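PDB 3EWM: uncharacterized sugar kinase PH1459 from Pyrococcus horikoshii, which probably phosphorylates a sugar, perhaps fructose, at the expense of ATP, as a member of the PfkB (ribokinase-like) family of carbohydrate kinases. Local coordinates for residues Val255-Leu260 / Arg301-Ala305; Lys207-Thr212 / Leu223-Glu227. All coordinates share one frame; numbering follows the deposited sequence.

Contact 1 of 2, residues Val255-Leu260 / Arg301-Ala305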
loop_
_atom_site.group_PDB
_atom_site.type_symbol
_atom_site.label_atom_id
_atom_site.label_comp_id
_atom_site.label_asym_id
_atom_site.label_seq_id
_atom_site.Cartn_x
_atom_site.Cartn_y
_atom_site.Cartn_z
ATOM N N VAL A 255 -15.151 -21.769 17.473
ATOM C CA VAL A 255 -15.472 -21.755 18.907
ATOM C C VAL A 255 -16.513 -22.834 19.252
ATOM O O VAL A 255 -16.335 -23.559 20.226
ATOM C CB VAL A 255 -15.879 -20.348 19.395
ATOM C CG1 VAL A 255 -16.431 -20.405 20.798
ATOM C CG2 VAL A 255 -14.650 -19.406 19.363
ATOM N N GLY A 256 -17.564 -22.956 18.438
ATOM C CA GLY A 256 -18.566 -24.021 18.585
ATOM C C GLY A 256 -17.981 -25.419 18.610
ATOM O O GLY A 256 -18.256 -26.219 19.520
ATOM N N ILE A 257 -17.162 -25.717 17.614
ATOM C CA ILE A 257 -16.484 -26.999 17.532
ATOM C C ILE A 257 -15.609 -27.232 18.775
ATOM O O ILE A 257 -15.589 -28.331 19.348
ATOM C CB ILE A 257 -15.650 -27.073 16.235
ATOM C CG1 ILE A 257 -16.584 -27.199 15.029
ATOM C CG2 ILE A 257 -14.648 -28.240 16.286
ATOM C CD1 ILE A 257 -15.955 -26.810 13.700
ATOM N N LEU A 258 -14.894 -26.191 19.196
ATOM C CA LEU A 258 -14.065 -26.292 20.392
ATOM C C LEU A 258 -14.901 -26.571 21.655
ATOM O O LEU A 258 -14.522 -27.388 22.483
ATOM C CB LEU A 258 -13.255 -25.006 20.572
ATOM C CG LEU A 258 -12.311 -24.974 21.779
ATOM C CD1 LEU A 258 -11.030 -25.782 21.484
ATOM C CD2 LEU A 258 -11.980 -23.534 22.120
ATOM N N LYS A 259 -16.030 -25.885 21.793
ATOM C CA LYS A 259 -16.802 -25.921 23.034
ATOM C C LYS A 259 -17.786 -27.097 23.152
ATOM O O LYS A 259 -18.029 -27.591 24.254
ATOM C CB LYS A 259 -17.556 -24.608 23.235
ATOM C CG LYS A 259 -16.667 -23.414 23.460
ATOM C CD LYS A 259 -16.010 -23.444 24.822
ATOM C CE LYS A 259 -15.617 -22.045 25.212
ATOM N NZ LYS A 259 -16.647 -21.088 24.689
ATOM N N LEU A 260 -18.358 -27.533 22.032
ATOM C CA LEU A 260 -19.377 -28.583 22.077
ATOM C C LEU A 260 -18.733 -29.946 22.330
ATOM O O LEU A 260 -17.569 -30.152 21.984
ATOM C CB LEU A 260 -20.226 -28.591 20.797
ATOM C CG LEU A 260 -21.097 -27.346 20.578
ATOM C CD1 LEU A 260 -21.657 -27.295 19.162
ATOM C CD2 LEU A 260 -22.209 -27.233 21.647
ATOM N N ARG A 301 -26.002 -19.724 24.569
ATOM C CA ARG A 301 -25.782 -20.333 25.881
ATOM C C ARG A 301 -25.468 -21.828 25.793
ATOM O O ARG A 301 -24.714 -22.358 26.594
ATOM C CB ARG A 301 -26.965 -20.063 26.813
ATOM C CG ARG A 301 -26.962 -18.658 27.378
ATOM C CD ARG A 301 -27.886 -18.540 28.588
ATOM N NE ARG A 301 -29.282 -18.824 28.251
ATOM C CZ ARG A 301 -30.156 -17.927 27.794
ATOM N NH1 ARG A 301 -29.798 -16.663 27.595
ATOM N NH2 ARG A 301 -31.399 -18.301 27.530
ATOM N N GLU A 302 -26.030 -22.497 24.798
ATOM C CA GLU A 302 -25.702 -23.888 24.540
ATOM C C GLU A 302 -24.186 -24.090 24.377
ATOM O O GLU A 302 -23.598 -24.994 24.984
ATOM C CB GLU A 302 -26.447 -24.358 23.293
ATOM C CG GLU A 302 -26.172 -25.790 22.928
ATOM C CD GLU A 302 -27.012 -26.761 23.730
ATOM O OE1 GLU A 302 -28.260 -26.597 23.760
ATOM O OE2 GLU A 302 -26.416 -27.694 24.316
ATOM N N VAL A 303 -23.561 -23.218 23.586
ATOM C CA VAL A 303 -22.140 -23.327 23.258
ATOM C C VAL A 303 -21.260 -22.624 24.284
ATOM O O VAL A 303 -20.251 -23.183 24.725
ATOM C CB VAL A 303 -21.835 -22.761 21.834
ATOM C CG1 VAL A 303 -20.333 -22.677 21.584
ATOM C CG2 VAL A 303 -22.509 -23.598 20.768
ATOM N N LEU A 304 -21.629 -21.401 24.660
ATOM C CA LEU A 304 -20.731 -20.582 25.458
ATOM C C LEU A 304 -20.906 -20.782 26.958
ATOM O O LEU A 304 -19.940 -20.654 27.697
ATOM C CB LEU A 304 -20.825 -19.096 25.089
ATOM C CG LEU A 304 -20.555 -18.674 23.639
ATOM C CD1 LEU A 304 -20.731 -17.167 23.477
ATOM C CD2 LEU A 304 -19.173 -19.116 23.151
ATOM N N ALA A 305 -22.125 -21.099 27.400
ATOM C CA ALA A 305 -22.409 -21.237 28.839
ATOM C C ALA A 305 -22.730 -22.676 29.239
ATOM O O ALA A 305 -22.198 -23.626 28.663
ATOM C CB ALA A 305 -23.536 -20.306 29.249
#

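Contact 2 of 2, residues Lys207-Thr212 / Leu223-Glu227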
loop_
_atom_site.group_PDB
_atom_site.type_symbol
_atom_site.label_atom_id
_atom_site.label_comp_id
_atom_site.label_asym_id
_atom_site.label_seq_id
_atom_site.Cartn_x
_atom_site.Cartn_y
_atom_site.Cartn_z
ATOM N N LYS A 207 -14.482 -30.257 0.718
ATOM C CA LYS A 207 -15.010 -30.971 1.851
ATOM C C LYS A 207 -13.891 -31.033 2.861
ATOM O O LYS A 207 -12.751 -31.370 2.500
ATOM C CB LYS A 207 -15.386 -32.397 1.407
ATOM C CG LYS A 207 -15.859 -33.342 2.504
ATOM C CD LYS A 207 -16.322 -34.699 1.926
ATOM C CE LYS A 207 -17.265 -35.418 2.902
ATOM N NZ LYS A 207 -18.448 -34.574 3.308
ATOM N N GLY A 208 -14.195 -30.679 4.108
ATOM C CA GLY A 208 -13.275 -30.968 5.213
ATOM C C GLY A 208 -13.428 -32.432 5.593
ATOM O O GLY A 208 -14.426 -33.050 5.243
ATOM N N SER A 209 -12.451 -32.993 6.303
ATOM C CA SER A 209 -12.537 -34.399 6.710
ATOM C C SER A 209 -13.590 -34.595 7.816
ATOM O O SER A 209 -14.251 -35.644 7.904
ATOM C CB SER A 209 -11.156 -34.899 7.148
ATOM O OG SER A 209 -10.757 -34.249 8.328
HETATM N N MSE A 210 -13.769 -33.562 8.632
HETATM C CA MSE A 210 -14.674 -33.615 9.763
HETATM C C MSE A 210 -15.958 -32.830 9.511
HETATM O O MSE A 210 -17.041 -33.242 9.943
HETATM C CB MSE A 210 -13.966 -33.079 11.001
HETATM C CG MSE A 210 -14.863 -32.414 12.029
HETATM SE SE MSE A 210 -13.926 -31.799 13.634
HETATM C CE MSE A 210 -13.545 -33.540 14.443
ATOM N N LEU A 211 -15.832 -31.689 8.833
ATOM C CA LEU A 211 -16.960 -30.777 8.665
ATOM C C LEU A 211 -16.757 -29.792 7.532
ATOM O O LEU A 211 -15.672 -29.243 7.335
ATOM C CB LEU A 211 -17.216 -30.004 9.967
ATOM C CG LEU A 211 -18.351 -28.982 9.941
ATOM C CD1 LEU A 211 -19.678 -29.709 10.019
ATOM C CD2 LEU A 211 -18.206 -27.974 11.068
ATOM N N THR A 212 -17.823 -29.552 6.790
ATOM C CA THR A 212 -17.781 -28.565 5.734
ATOM C C THR A 212 -18.888 -27.560 5.990
ATOM O O THR A 212 -20.032 -27.946 6.248
ATOM C CB THR A 212 -17.978 -29.228 4.359
ATOM O OG1 THR A 212 -17.058 -30.311 4.238
ATOM C CG2 THR A 212 -17.727 -28.248 3.250
ATOM N N LEU A 223 -24.241 -26.981 6.752
ATOM C CA LEU A 223 -23.181 -27.729 7.405
ATOM C C LEU A 223 -23.260 -29.160 6.954
ATOM O O LEU A 223 -24.313 -29.781 7.036
ATOM C CB LEU A 223 -23.294 -27.658 8.922
ATOM C CG LEU A 223 -23.149 -26.269 9.542
ATOM C CD1 LEU A 223 -23.284 -26.388 11.040
ATOM C CD2 LEU A 223 -21.828 -25.627 9.152
ATOM N N ILE A 224 -22.142 -29.668 6.461
ATOM C CA ILE A 224 -22.078 -31.024 5.940
ATOM C C ILE A 224 -21.099 -31.852 6.760
ATOM O O ILE A 224 -19.936 -31.472 6.948
ATOM C CB ILE A 224 -21.666 -31.034 4.462
ATOM C CG1 ILE A 224 -22.601 -30.139 3.657
ATOM C CG2 ILE A 224 -21.668 -32.470 3.906
ATOM C CD1 ILE A 224 -21.883 -29.065 2.920
ATOM N N LYS A 225 -21.588 -32.977 7.261
ATOM C CA LYS A 225 -20.720 -33.988 7.843
ATOM C C LYS A 225 -21.060 -35.320 7.205
ATOM O O LYS A 225 -22.206 -35.792 7.290
ATOM C CB LYS A 225 -20.842 -34.046 9.363
ATOM C CG LYS A 225 -19.879 -35.049 9.972
ATOM C CD LYS A 225 -19.553 -34.733 11.409
ATOM C CE LYS A 225 -18.471 -35.689 11.938
ATOM N NZ LYS A 225 -17.215 -35.684 11.112
ATOM N N ASN A 226 -20.057 -35.904 6.549
ATOM C CA ASN A 226 -20.236 -37.100 5.723
ATOM C C ASN A 226 -21.352 -36.888 4.710
ATOM O O ASN A 226 -21.196 -36.090 3.784
ATOM C CB ASN A 226 -20.467 -38.335 6.600
ATOM C CG ASN A 226 -19.381 -38.512 7.636
ATOM O OD1 ASN A 226 -19.659 -38.711 8.818
ATOM N ND2 ASN A 226 -18.129 -38.411 7.201
ATOM N N GLU A 227 -22.480 -37.572 4.907
ATOM C CA GLU A 227 -23.630 -37.453 4.013
ATOM C C GLU A 227 -24.673 -36.499 4.591
ATOM O O GLU A 227 -25.574 -36.060 3.872
ATOM C CB GLU A 227 -24.281 -38.825 3.768
ATOM C CG GLU A 227 -23.474 -40.029 4.272
ATOM C CD GLU A 227 -23.760 -40.366 5.731
ATOM O OE1 GLU A 227 -24.388 -41.419 5.983
ATOM O OE2 GLU A 227 -23.373 -39.578 6.627
HETATM O O HOH W 1 -18.126 -32.537 5.395
HETATM O O HOH W 2 -17.017 -34.461 6.554
HETATM O O HOH W 3 -16.528 -36.847 8.670
#

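Contact 1 of 2, residues Val255-Leu260 / Arg301-Ala305
Val-303 sets its two methyls against the end of helix 245-259 and the residue after it, in a helix-helix contact of the ribokinase-like PfkB fold, where the C-terminal helix 298-304 packs beside the end of that longer helix. The backbones come nearest at Gly-256 and Val-303, whose CA atoms lie 5.9 Å apart. Gly-256 CA meets Val-303 CG1 directly at 3.7 Å. With CG1 anti to its own backbone N (chi1 171°), Val-303 sends that methyl to Gly-256 and to CB of Lys-259, which belongs to the tight part, while CG2 meets Leu-260, the first residue to leave the helix. On the inner side, Val-255 CG1 and Leu-304 CD2 touch at 3.8 Å, their side chains crossing at about a right angle. Phe-271 of helix 265-279 packs on Val-303 and Leu-304, and Ile-4 of strand 3-7 touches Val-255, so this part belongs to the buried interior.

The outer side, formed by the far end of Lys-259 and by Glu-302, is looser and more polar. Beyond CB, Lys-259 bends at chi2 (-72°) and again at chi4, which turns its chain back toward Val-255, across the end of helix 298-304, with NZ 3.6 Å from Leu-304 CD2. An alanine here would keep the CB contact but is likely to uncover Leu-304 CD2 and the carbonyl of Val-303 on their outer side. Glu-302, exposed, makes only a thin contact with Leu-260, and its carboxylate turns instead to a salt bridge with Lys-267 of helix 265-279. Apolar packing thus carries the interface, and its closest approach, in the tight part, joins Lys-259 CB to the backbone O of Val-303, 3.4 Å apart.

Contact 2 of 2, residues Lys207-Thr212 / Leu223-Glu227
Thr-212 and Ile-224 face each other as a hydrogen-bonded antiparallel pair in the beta hairpin of strands 211-215 and 220-225, near one end of the large mixed sheet of this PfkB-type kinase. Ile-224 N gives a nearly straight bond (170°) to Thr-212 O at 2.7 Å, and the return bond from Thr-212 N to Ile-224 O completes the pair. Their side chains stand on the same face of the sheet, CB against CB. The side chain of Thr-212 lies about 7 Å from that of Lys-190, an ATP-binding residue. On the other face Leu-211 and Leu-223 meet loosely beneath Leu-253 and Leu-268 of the covering helices.

Beyond the pair, two lysines reach across in opposite directions. Lys-207, extended until a bend at chi4, lays its chain over the Thr-212 face and sets NZ on a lone pair of Asn-226 O, at 3.2 Å. Lys-225 runs alongside Met-210 O before its own chi4 bend (56°) turns NZ back onto a lone pair of that oxygen, 2.7 Å away. The side chain of Met-210, a selenomethionine, crosses that of Lys-225 obliquely. Water 3 links Lys-225 NZ to Ser-209 O. Thr-212 OG1 accepts a bond from Gly-208 N and also meets water 1, which accepts a hydrogen bond from Lys-207 NZ and donates to Ile-224 O at 2.6 Å.

How the contacts relate
Both contacts are partly buried, their centres about 19 Å (contact 1) and about 18 Å (contact 2) from the centre of the chain, but join different elements. Contact 1 seats the C-terminal helix against helix 245-259 through methyl groups; contact 2 pairs neighbouring strands through backbone bonds, lysine ammonium groups and ordered water. The second is local, its segments 11 residues apart, whereas the first spans 41 and lies away from the ATP-binding residues that contact 2 approaches. Helix 245-259, a partner in contact 1, also covers Leu-211 and Leu-223 of contact 2, and helix 265-279 touches both. They meet where Ile-257, which does not touch 301-305, packs CD1 3.7 Å from Leu-211 CD2 on the hairpin's helix-covered face.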